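Long-range contact in cysteine protease S273R (African swine fever virus pig/Kenya/KEN-50/1950, PDB 6LJ9), which probably cleaves the viral polyprotein precursors pp220 and pp62 into core-shell proteins as a SUMO-1-type cysteine protease and probably dampens host innate immune signalling: residues G154-T159 against K167-I172. Numbering follows the deposited sequence.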
ATOM      1  N   GLY B 154      -0.431 -13.221   5.635  1.00 22.55           N
ATOM      2  CA  GLY B 154      -1.335 -14.160   5.002  1.00 14.76           C
ATOM      3  C   GLY B 154      -0.756 -15.550   4.845  1.00 22.43           C
ATOM      4  O   GLY B 154       0.422 -15.706   4.512  1.00 26.50           O
ATOM      5  N   CYS B 155      -1.579 -16.569   5.076  1.00 22.62           N
ATOM      6  CA  CYS B 155      -1.123 -17.944   4.955  1.00 17.05           C
ATOM      7  C   CYS B 155      -2.322 -18.846   4.705  1.00 29.30           C
ATOM      8  O   CYS B 155      -3.416 -18.603   5.221  1.00 32.93           O
ATOM      9  CB  CYS B 155      -0.364 -18.393   6.209  1.00 34.31           C
ATOM     10  SG  CYS B 155       0.856 -19.687   5.909  1.00 75.92           S
ATOM     11  N   VAL B 156      -2.101 -19.881   3.900  1.00 17.20           N
ATOM     12  CA  VAL B 156      -3.097 -20.908   3.617  1.00 16.86           C
ATOM     13  C   VAL B 156      -2.527 -22.241   4.072  1.00 23.91           C
ATOM     14  O   VAL B 156      -1.407 -22.599   3.694  1.00 27.40           O
ATOM     15  CB  VAL B 156      -3.462 -20.953   2.122  1.00 22.43           C
ATOM     16  CG1 VAL B 156      -4.502 -22.030   1.862  1.00 20.32           C
ATOM     17  CG2 VAL B 156      -3.956 -19.595   1.650  1.00 16.83           C
ATOM     18  N   LEU B 157      -3.292 -22.973   4.880  1.00 22.32           N
ATOM     19  CA  LEU B 157      -2.815 -24.216   5.466  1.00 29.72           C
ATOM     20  C   LEU B 157      -3.823 -25.335   5.242  1.00 35.73           C
ATOM     21  O   LEU B 157      -5.007 -25.097   4.989  1.00 37.54           O
ATOM     22  CB  LEU B 157      -2.528 -24.058   6.966  1.00 36.25           C
ATOM     23  CG  LEU B 157      -3.666 -23.599   7.875  1.00 43.40           C
ATOM     24  CD1 LEU B 157      -4.155 -24.749   8.742  1.00 53.59           C
ATOM     25  CD2 LEU B 157      -3.212 -22.432   8.731  1.00 44.74           C
ATOM     26  N   ASN B 158      -3.327 -26.565   5.345  1.00 34.05           N
ATOM     27  CA  ASN B 158      -4.124 -27.767   5.139  1.00 37.74           C
ATOM     28  C   ASN B 158      -4.493 -28.352   6.496  1.00 41.90           C
ATOM     29  O   ASN B 158      -3.611 -28.633   7.315  1.00 48.37           O
ATOM     30  CB  ASN B 158      -3.349 -28.788   4.304  1.00 47.92           C
ATOM     31  CG  ASN B 158      -4.219 -29.927   3.810  1.00 54.99           C
ATOM     32  OD1 ASN B 158      -5.327 -30.140   4.302  1.00 62.60           O
ATOM     33  ND2 ASN B 158      -3.717 -30.669   2.831  1.00 51.68           N
ATOM     34  N   THR B 159      -5.791 -28.540   6.730  1.00 50.71           N
ATOM     35  CA  THR B 159      -6.289 -29.094   7.981  1.00 50.36           C
ATOM     36  C   THR B 159      -6.335 -30.617   7.978  1.00 52.88           C
ATOM     37  O   THR B 159      -6.988 -31.205   8.845  1.00 53.31           O
ATOM     38  CB  THR B 159      -7.685 -28.544   8.289  1.00 59.00           C
ATOM     39  OG1 THR B 159      -8.584 -28.893   7.229  1.00 56.87           O
ATOM     40  CG2 THR B 159      -7.641 -27.033   8.435  1.00 63.85           C
ATOM     41  N   LYS B 167      -7.518 -33.347   2.052  1.00 83.76           N
ATOM     42  CA  LYS B 167      -7.016 -31.991   1.876  1.00 75.83           C
ATOM     43  C   LYS B 167      -8.146 -30.977   1.998  1.00 70.61           C
ATOM     44  O   LYS B 167      -9.148 -31.058   1.282  1.00 48.02           O
ATOM     45  CB  LYS B 167      -6.332 -31.865   0.516  1.00 69.25           C
ATOM     46  CG  LYS B 167      -6.026 -30.435   0.104  1.00 64.16           C
ATOM     47  CD  LYS B 167      -5.478 -30.380  -1.312  1.00 63.56           C
ATOM     48  CE  LYS B 167      -4.165 -31.136  -1.427  1.00 68.63           C
ATOM     49  NZ  LYS B 167      -3.604 -31.065  -2.806  1.00 68.05           N
ATOM     50  N   HIS B 168      -7.979 -30.018   2.908  1.00 66.57           N
ATOM     51  CA  HIS B 168      -8.937 -28.930   3.083  1.00 62.61           C
ATOM     52  C   HIS B 168      -8.154 -27.671   3.424  1.00 54.57           C
ATOM     53  O   HIS B 168      -7.557 -27.580   4.501  1.00 46.28           O
ATOM     54  CB  HIS B 168      -9.960 -29.249   4.174  1.00 58.70           C
ATOM     55  CG  HIS B 168     -11.056 -28.236   4.287  1.00 63.32           C
ATOM     56  ND1 HIS B 168     -12.162 -28.244   3.466  1.00 70.65           N
ATOM     57  CD2 HIS B 168     -11.210 -27.178   5.118  1.00 68.39           C
ATOM     58  CE1 HIS B 168     -12.955 -27.238   3.790  1.00 69.41           C
ATOM     59  NE2 HIS B 168     -12.400 -26.575   4.788  1.00 70.73           N
ATOM     60  N   TRP B 169      -8.155 -26.705   2.509  1.00 27.15           N
ATOM     61  CA  TRP B 169      -7.412 -25.471   2.711  1.00 36.25           C
ATOM     62  C   TRP B 169      -8.230 -24.473   3.518  1.00 36.06           C
ATOM     63  O   TRP B 169      -9.425 -24.284   3.275  1.00 28.41           O
ATOM     64  CB  TRP B 169      -7.024 -24.851   1.369  1.00 25.09           C
ATOM     65  CG  TRP B 169      -6.159 -25.727   0.517  1.00 35.89           C
ATOM     66  CD1 TRP B 169      -6.543 -26.447  -0.576  1.00 32.42           C
ATOM     67  CD2 TRP B 169      -4.757 -25.972   0.686  1.00 32.87           C
ATOM     68  NE1 TRP B 169      -5.468 -27.124  -1.098  1.00 33.20           N
ATOM     69  CE2 TRP B 169      -4.360 -26.850  -0.341  1.00 31.02           C
ATOM     70  CE3 TRP B 169      -3.801 -25.535   1.606  1.00 25.72           C
ATOM     71  CZ2 TRP B 169      -3.046 -27.300  -0.473  1.00 27.35           C
ATOM     72  CZ3 TRP B 169      -2.499 -25.980   1.473  1.00 21.34           C
ATOM     73  CH2 TRP B 169      -2.133 -26.854   0.443  1.00 30.22           C
ATOM     74  N   VAL B 170      -7.575 -23.836   4.488  1.00 24.33           N
ATOM     75  CA  VAL B 170      -8.149 -22.725   5.234  1.00 26.26           C
ATOM     76  C   VAL B 170      -7.135 -21.589   5.236  1.00 22.10           C
ATOM     77  O   VAL B 170      -5.934 -21.796   5.048  1.00 24.92           O
ATOM     78  CB  VAL B 170      -8.538 -23.111   6.679  1.00 29.24           C
ATOM     79  CG1 VAL B 170      -9.579 -24.221   6.675  1.00 25.48           C
ATOM     80  CG2 VAL B 170      -7.310 -23.529   7.462  1.00 18.95           C
ATOM     81  N   ALA B 171      -7.634 -20.376   5.446  1.00 27.26           N
ATOM     82  CA  ALA B 171      -6.817 -19.175   5.379  1.00 22.67           C
ATOM     83  C   ALA B 171      -6.605 -18.585   6.767  1.00 25.91           C
ATOM     84  O   ALA B 171      -7.462 -18.696   7.648  1.00 26.89           O
ATOM     85  CB  ALA B 171      -7.458 -18.126   4.465  1.00 17.74           C
ATOM     86  N   ILE B 172      -5.443 -17.958   6.951  1.00 20.89           N
ATOM     87  CA  ILE B 172      -5.120 -17.201   8.154  1.00 20.01           C
ATOM     88  C   ILE B 172      -4.627 -15.828   7.722  1.00 20.37           C
ATOM     89  O   ILE B 172      -3.692 -15.724   6.921  1.00 28.38           O
ATOM     90  CB  ILE B 172      -4.061 -17.908   9.024  1.00 26.41           C
ATOM     91  CG1 ILE B 172      -4.685 -19.083   9.781  1.00 35.19           C
ATOM     92  CG2 ILE B 172      -3.411 -16.923   9.989  1.00 25.86           C
ATOM     93  CD1 ILE B 172      -3.817 -19.629  10.901  1.00 46.51           C
TER
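Cys155 and Ile172, like Leu157 and Val170 two residues on, are hydrogen-bonded pairs of an antiparallel beta hairpin in the central sheet of the Ulp1-like catalytic domain. Each pair exchanges two backbone bonds, the shortest from Ile172 N to Cys155 O at 2.7 Å. Beyond these pairs the Thr159 backbone N still bonds to His168, while the reciprocal His168 N turns to the Asn158 side chain. With CG anti to the backbone N (chi1 -168°), Asn158 OD1 takes His168 N at 3.0 Å, almost straight although the donor stands above the carbonyl plane, and also the N-H of Asp160. A short polar acceptor suits this place, standing in for a strand carbonyl.

Branched aliphatic residues suit the face of Leu157, Val170 and Ile172, where methyls meet across the strands and Tyr185 of strand 181-186 touches the last two. Leu157 CD1 meets Val170 CG2 at 3.6 Å, while CD2 touches Ile172 CD1. On the other face, toward helix 232-244, Val156 CG1 approaches Trp169 CE3 obliquely at 3.6 Å, and Asn158 CB lies over one indole face, near its rim. The Trp169 side chain comes within about 4 Å (nearest atoms) of that of Cys232, the inferred nucleophile.

His168, an inferred active-site residue, bonds through NE2 to Asn187 OD1. His168 O accepts both Thr159 N, at 3.0 Å, and the hydroxyl Thr159 OG1, at 3.2 Å.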